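Local coordinates for protein MB2760 (Mycobacterium tuberculosis, PDB 2BNG) that hydrolyses long or bulky lipophilic epoxides, such as epoxystearic acid and cholesterol 5,6-oxide in vitro, to diols, although its physiological substrates remain unidentified, at residues D32-T35 with V36-A39; T62-R65 with R66-G69; D128-K131 with G132-G136. All coordinates share one frame; numbering follows the deposited sequence.

The three contacts are local and follow one another along the chain without nesting or crossing. Contact 1 (32-35 with 36-39) covers the start and the turns of the short helix 33-39, just after helix 13-30. Contact 2 (62-65 with 66-69) closes the end of helix 57-65 with a turn leading toward strand 72-83. These two meet directly: Arg65 NH2 forms salt bridges with Asp37 OD2 and Asp34 OD2, which join the two helices. Contact 3 (128-131 with 132-136), inside helix 126-139 beside strand 100-113, lies on the opposite side of the chain's centre from contact 1, their centres about 30 Å apart.

Contact 1 (D32-T35 with V36-A39); sequences DFDT and VDAA
The ring of Phe33 meets Val36 obliquely, with methyl CG2 of Val36 at 4.3 Å from CD1 of Phe33, one helical turn along. Val36 CG1 stands anti to the backbone N (chi1 166°), which turns CG2 back toward the preceding turn, 3.6 Å from Asp32 O. The other flat groups are three carboxylates. That of Asp32 is approached from above its plane, where OG1 of Thr35 donates a hydrogen bond to Asp32 OD2 at 2.7 Å, about 45° out of the plane. On another flank the acids of Asp34 and Asp37 bring their OD2 atoms within 4.4 Å of each other; this like-charged pair is reconciled by Arg65 of helix 57-65, whose NH2 is in salt-bridge contact with both. Asp37 OD2 and Phe33 O, both acceptors, lie 3.2 Å apart without a bond between them. Beneath the side chains run the i to i+4 bonds, from Val36 N to Asp32 O at 3.1 Å through to Ala39 N and Thr35 O. Val36 is buried against Phe24 and Ala27 of helix 13-30. With Asp32 as N-cap, the contact spans a short helix packed on its neighbours in the NTF2-like fold of the limonene epoxide hydrolase family.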
loop_
_atom_site.group_PDB
_atom_site.type_symbol
_atom_site.label_atom_id
_atom_site.label_comp_id
_atom_site.label_asym_id
_atom_site.label_seq_id
_atom_site.Cartn_x
_atom_site.Cartn_y
_atom_site.Cartn_z
ATOM N N ASP C 32 8.114 -11.105 35.799
ATOM C CA ASP C 32 8.648 -9.758 35.790
ATOM C C ASP C 32 8.319 -9.165 37.161
ATOM O O ASP C 32 7.325 -8.431 37.349
ATOM C CB ASP C 32 8.024 -8.978 34.627
ATOM C CG ASP C 32 8.370 -7.491 34.633
ATOM O OD1 ASP C 32 9.238 -7.060 35.430
ATOM O OD2 ASP C 32 7.741 -6.751 33.827
ATOM N N PHE C 33 9.167 -9.503 38.129
ATOM C CA PHE C 33 8.789 -9.342 39.540
ATOM C C PHE C 33 8.846 -7.920 40.034
ATOM O O PHE C 33 8.174 -7.571 41.005
ATOM C CB PHE C 33 9.543 -10.316 40.450
ATOM C CG PHE C 33 9.109 -11.737 40.270
ATOM C CD1 PHE C 33 7.804 -12.117 40.586
ATOM C CD2 PHE C 33 9.980 -12.686 39.753
ATOM C CE1 PHE C 33 7.385 -13.417 40.415
ATOM C CE2 PHE C 33 9.568 -13.998 39.568
ATOM C CZ PHE C 33 8.268 -14.367 39.896
ATOM N N ASP C 34 9.612 -7.087 39.346
ATOM C CA ASP C 34 9.612 -5.674 39.666
ATOM C C ASP C 34 8.307 -4.972 39.245
ATOM O O ASP C 34 7.827 -4.073 39.953
ATOM C CB ASP C 34 10.822 -4.974 39.068
ATOM C CG ASP C 34 12.130 -5.518 39.599
ATOM O OD1 ASP C 34 13.177 -5.104 39.117
ATOM O OD2 ASP C 34 12.148 -6.376 40.482
ATOM N N THR C 35 7.731 -5.379 38.115
ATOM C CA THR C 35 6.391 -4.919 37.746
ATOM C C THR C 35 5.316 -5.459 38.704
ATOM O O THR C 35 4.376 -4.744 39.052
ATOM C CB THR C 35 6.060 -5.275 36.287
ATOM O OG1 THR C 35 7.034 -4.668 35.432
ATOM C CG2 THR C 35 4.667 -4.811 35.889
ATOM N N VAL C 36 5.455 -6.713 39.129
ATOM C CA VAL C 36 4.558 -7.280 40.141
ATOM C C VAL C 36 4.598 -6.433 41.436
ATOM O O VAL C 36 3.557 -6.075 41.998
ATOM C CB VAL C 36 4.891 -8.757 40.432
ATOM C CG1 VAL C 36 4.197 -9.224 41.720
ATOM C CG2 VAL C 36 4.524 -9.629 39.218
ATOM N N ASP C 37 5.805 -6.096 41.878
ATOM C CA ASP C 37 6.023 -5.193 43.021
ATOM C C ASP C 37 5.407 -3.812 42.893
ATOM O O ASP C 37 4.806 -3.302 43.835
ATOM C CB ASP C 37 7.516 -4.987 43.257
ATOM C CG ASP C 37 8.122 -6.108 44.021
ATOM O OD1 ASP C 37 7.427 -6.661 44.895
ATOM O OD2 ASP C 37 9.282 -6.460 43.756
ATOM N N ALA C 38 5.591 -3.191 41.740
ATOM C CA ALA C 38 4.990 -1.892 41.473
ATOM C C ALA C 38 3.455 -1.964 41.388
ATOM O O ALA C 38 2.779 -0.994 41.737
ATOM C CB ALA C 38 5.568 -1.302 40.204
ATOM N N ALA C 39 2.913 -3.107 40.944
ATOM C CA ALA C 39 1.475 -3.235 40.673
ATOM C C ALA C 39 0.628 -3.402 41.936
ATOM O O ALA C 39 -0.553 -3.068 41.932
ATOM C CB ALA C 39 1.210 -4.382 39.712
#

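Contact 2 (T62-R65 with R66-G69); sequences TLLR and RMQG
Leu63 and Leu64 both touch the methyl CE of Met67, a selenomethionine, as helix 57-65 gives way to a type I beta turn running from Arg65 to Gln68. Met67, bent at its last torsion (chi3 -107°), crosses both leucines obliquely. Its CE lies 3.8 Å from CG of Leu63 and equally far from CD2 of Leu64, and it also rests against Leu63 O. The methyl thus touches one buried leucine, Leu64, and one exposed, Leu63. The Leu64 side chain lies about 9 Å from that of Asp122, the probable proton acceptor. Arg66 takes a different course: its chain is extended from CG to NE, and with CG beside the backbone N (chi1 -76°) both CB and CG pass Thr62 O. Arg65 turns toward helix 33-39 and its acids Asp34 and Asp37. The polar frame records how the helix runs out. Arg66 N bonds Thr62 O at 2.9 Å in the usual i to i+4 manner, with a weak second bond to Leu63 O. Across the turn itself, Gln68 N gives a weak bond to Arg65 O at 3.3 Å, while Met67 N bonds Leu64 O at 3.0 Å from above the carbonyl plane, with a C=O...N angle of only 115°.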
loop_
_atom_site.group_PDB
_atom_site.type_symbol
_atom_site.label_atom_id
_atom_site.label_comp_id
_atom_site.label_asym_id
_atom_site.label_seq_id
_atom_site.Cartn_x
_atom_site.Cartn_y
_atom_site.Cartn_z
ATOM N N THR C 62 6.565 -10.765 47.542
ATOM C CA THR C 62 7.748 -11.609 47.763
ATOM C C THR C 62 7.405 -13.104 47.815
ATOM O O THR C 62 8.229 -13.947 47.447
ATOM C CB THR C 62 8.702 -11.155 48.945
ATOM O OG1 THR C 62 8.054 -11.284 50.198
ATOM C CG2 THR C 62 9.070 -9.727 48.837
ATOM N N LEU C 63 6.184 -13.428 48.231
ATOM C CA LEU C 63 5.696 -14.807 48.121
ATOM C C LEU C 63 5.739 -15.283 46.665
ATOM O O LEU C 63 6.264 -16.366 46.366
ATOM C CB LEU C 63 4.269 -14.914 48.639
ATOM C CG LEU C 63 3.865 -16.326 49.014
ATOM C CD1 LEU C 63 4.504 -16.733 50.334
ATOM C CD2 LEU C 63 2.368 -16.417 49.124
ATOM N N LEU C 64 5.188 -14.451 45.776
ATOM C CA LEU C 64 5.166 -14.736 44.357
ATOM C C LEU C 64 6.568 -14.777 43.766
ATOM O O LEU C 64 6.904 -15.693 43.008
ATOM C CB LEU C 64 4.297 -13.722 43.611
ATOM C CG LEU C 64 2.788 -13.808 43.889
ATOM C CD1 LEU C 64 2.079 -12.600 43.299
ATOM C CD2 LEU C 64 2.162 -15.119 43.393
ATOM N N ARG C 65 7.395 -13.802 44.132
ATOM C CA ARG C 65 8.783 -13.794 43.708
ATOM C C ARG C 65 9.490 -15.092 44.089
ATOM O O ARG C 65 10.274 -15.634 43.306
ATOM C CB ARG C 65 9.528 -12.583 44.273
ATOM C CG ARG C 65 10.985 -12.481 43.825
ATOM C CD ARG C 65 11.717 -11.327 44.523
ATOM N NE ARG C 65 11.191 -10.030 44.082
ATOM C CZ ARG C 65 11.659 -9.331 43.045
ATOM N NH1 ARG C 65 12.684 -9.795 42.327
ATOM N NH2 ARG C 65 11.098 -8.161 42.721
ATOM N N ARG C 66 9.197 -15.601 45.277
ATOM C CA ARG C 66 9.892 -16.782 45.758
ATOM C C ARG C 66 9.422 -18.079 45.135
ATOM O O ARG C 66 10.016 -19.126 45.353
ATOM C CB ARG C 66 9.888 -16.836 47.271
ATOM C CG ARG C 66 10.878 -15.863 47.784
ATOM C CD ARG C 66 10.974 -15.893 49.228
ATOM N NE ARG C 66 11.850 -14.817 49.624
ATOM C CZ ARG C 66 11.930 -14.396 50.858
ATOM N NH1 ARG C 66 11.194 -15.019 51.718
ATOM N NH2 ARG C 66 12.718 -13.396 51.229
HETATM N N MSE C 67 8.384 -18.004 44.327
HETATM C CA MSE C 67 7.920 -19.181 43.645
HETATM C C MSE C 67 8.623 -19.454 42.314
HETATM O O MSE C 67 8.516 -20.545 41.731
HETATM C CB MSE C 67 6.421 -19.107 43.466
HETATM C CG MSE C 67 5.692 -19.640 44.689
HETATM SE SE MSE C 67 3.814 -19.418 44.388
HETATM C CE MSE C 67 3.403 -17.954 45.585
ATOM N N GLN C 68 9.350 -18.452 41.851
ATOM C CA GLN C 68 10.149 -18.535 40.660
ATOM C C GLN C 68 11.018 -19.795 40.635
ATOM O O GLN C 68 11.744 -20.080 41.595
ATOM C CB GLN C 68 11.042 -17.326 40.689
ATOM C CG GLN C 68 11.329 -16.753 39.421
ATOM C CD GLN C 68 12.532 -17.264 38.793
ATOM O OE1 GLN C 68 12.593 -17.339 37.617
ATOM N NE2 GLN C 68 13.515 -17.583 39.549
ATOM N N GLY C 69 10.952 -20.550 39.537
ATOM C CA GLY C 69 11.732 -21.791 39.431
ATOM C C GLY C 69 11.103 -23.020 40.095
ATOM O O GLY C 69 11.628 -24.115 39.979
#

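Contact 3 (D128-K131 with G132-G136); sequences DMFK and GLLRG
Phe130 overlaps Leu134, its neighbour one helical turn further on. Leu134 CG stands 4.2 Å above one face of the aromatic ring, displaced toward the rim, and the CD1 methyl makes the closest approach, 3.4 Å from Phe130 CE2, with Phe130 CZ slightly farther away. The two chains run at a slant to each other rather than side by side. The torsions account for the meeting: Phe130 CG lies anti to its amide N (chi1 180°), leaning along the helix toward its C-terminal end, while Leu134 holds CG beside its own N (chi1 -80°) and so leans back toward the ring. Both residues are exposed, and the pair forms an apolar patch on the outer side of the helix. The backbone below is regular. Leu134 N bonds Phe130 O at 3.0 Å, and Leu133 N bonds Met129 O at 2.8 Å; the same i to i+4 pattern joins Gly132 to Asp128 and Arg135 to Lys131. Gly132 and Gly136, four residues apart and also linked by such a bond, are both buried.

Met129 lies about 8 Å from Asp93 and about 9 Å from Asp122, measured between side chains; these aspartates are assigned as the proton donor and acceptor of the active site. Helix 126-139 packs on strand 100-113, where Asp128 and Met129 touch Phe104, Leu133 touches Val102, and Asp128 OD2 accepts a hydrogen bond from Trp105 N; further along, Arg135 NE bonds Leu145 O in the C-terminal segment.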
loop_
_atom_site.group_PDB
_atom_site.type_symbol
_atom_site.label_atom_id
_atom_site.label_comp_id
_atom_site.label_asym_id
_atom_site.label_seq_id
_atom_site.Cartn_x
_atom_site.Cartn_y
_atom_site.Cartn_z
ATOM N N ASP C 128 -13.299 -28.691 38.587
ATOM C CA ASP C 128 -12.558 -28.309 37.407
ATOM C C ASP C 128 -11.065 -28.453 37.644
ATOM O O ASP C 128 -10.355 -28.906 36.764
ATOM C CB ASP C 128 -12.901 -26.866 37.027
ATOM C CG ASP C 128 -12.160 -26.401 35.803
ATOM O OD1 ASP C 128 -12.416 -26.939 34.722
ATOM O OD2 ASP C 128 -11.326 -25.495 35.903
HETATM N N MSE C 129 -10.601 -28.081 38.835
HETATM C CA MSE C 129 -9.197 -28.188 39.192
HETATM C C MSE C 129 -8.765 -29.647 39.290
HETATM O O MSE C 129 -7.675 -30.029 38.852
HETATM C CB MSE C 129 -8.926 -27.486 40.522
HETATM C CG MSE C 129 -7.484 -27.642 40.989
HETATM SE SE MSE C 129 -6.559 -26.145 40.470
HETATM C CE MSE C 129 -7.837 -24.859 41.490
ATOM N N PHE C 130 -9.621 -30.454 39.897
ATOM C CA PHE C 130 -9.358 -31.873 40.043
ATOM C C PHE C 130 -9.263 -32.523 38.655
ATOM O O PHE C 130 -8.358 -33.328 38.388
ATOM C CB PHE C 130 -10.424 -32.542 40.920
ATOM C CG PHE C 130 -10.206 -34.013 41.107
ATOM C CD1 PHE C 130 -9.109 -34.488 41.835
ATOM C CD2 PHE C 130 -11.073 -34.933 40.530
ATOM C CE1 PHE C 130 -8.889 -35.882 41.987
ATOM C CE2 PHE C 130 -10.872 -36.309 40.678
ATOM C CZ PHE C 130 -9.780 -36.790 41.405
ATOM N N LYS C 131 -10.165 -32.132 37.757
ATOM C CA LYS C 131 -10.096 -32.577 36.365
ATOM C C LYS C 131 -8.826 -32.121 35.663
ATOM O O LYS C 131 -8.267 -32.865 34.853
ATOM C CB LYS C 131 -11.315 -32.111 35.566
ATOM C CG LYS C 131 -12.552 -32.947 35.814
ATOM C CD LYS C 131 -13.717 -32.548 34.907
ATOM C CE LYS C 131 -14.097 -31.084 35.091
ATOM N NZ LYS C 131 -15.036 -30.656 34.027
ATOM N N GLY C 132 -8.382 -30.908 35.977
ATOM C CA GLY C 132 -7.140 -30.379 35.440
ATOM C C GLY C 132 -5.941 -31.158 35.944
ATOM O O GLY C 132 -4.986 -31.372 35.204
ATOM N N LEU C 133 -6.003 -31.588 37.205
ATOM C CA LEU C 133 -4.942 -32.379 37.821
ATOM C C LEU C 133 -4.834 -33.776 37.187
ATOM O O LEU C 133 -3.735 -34.253 36.906
ATOM C CB LEU C 133 -5.135 -32.478 39.346
ATOM C CG LEU C 133 -4.029 -33.209 40.136
ATOM C CD1 LEU C 133 -2.651 -32.532 39.957
ATOM C CD2 LEU C 133 -4.400 -33.332 41.612
ATOM N N LEU C 134 -5.979 -34.403 36.944
ATOM C CA LEU C 134 -6.022 -35.729 36.332
ATOM C C LEU C 134 -5.481 -35.711 34.925
ATOM O O LEU C 134 -4.767 -36.623 34.518
ATOM C CB LEU C 134 -7.440 -36.293 36.323
ATOM C CG LEU C 134 -7.855 -36.901 37.665
ATOM C CD1 LEU C 134 -9.348 -37.058 37.722
ATOM C CD2 LEU C 134 -7.243 -38.246 37.935
ATOM N N ARG C 135 -5.833 -34.668 34.189
ATOM C CA ARG C 135 -5.313 -34.498 32.863
ATOM C C ARG C 135 -3.817 -34.190 32.855
ATOM O O ARG C 135 -3.094 -34.651 31.974
ATOM C CB ARG C 135 -6.041 -33.395 32.166
ATOM C CG ARG C 135 -5.871 -33.578 30.750
ATOM C CD ARG C 135 -6.349 -32.447 30.077
ATOM N NE ARG C 135 -5.828 -32.404 28.735
ATOM C CZ ARG C 135 -6.623 -32.282 27.691
ATOM N NH1 ARG C 135 -7.921 -32.243 27.917
ATOM N NH2 ARG C 135 -6.144 -32.214 26.461
ATOM N N GLY C 136 -3.373 -33.406 33.832
ATOM C CA GLY C 136 -1.959 -33.127 34.005
ATOM C C GLY C 136 -1.200 -34.412 34.264
ATOM O O GLY C 136 -0.182 -34.706 33.615
#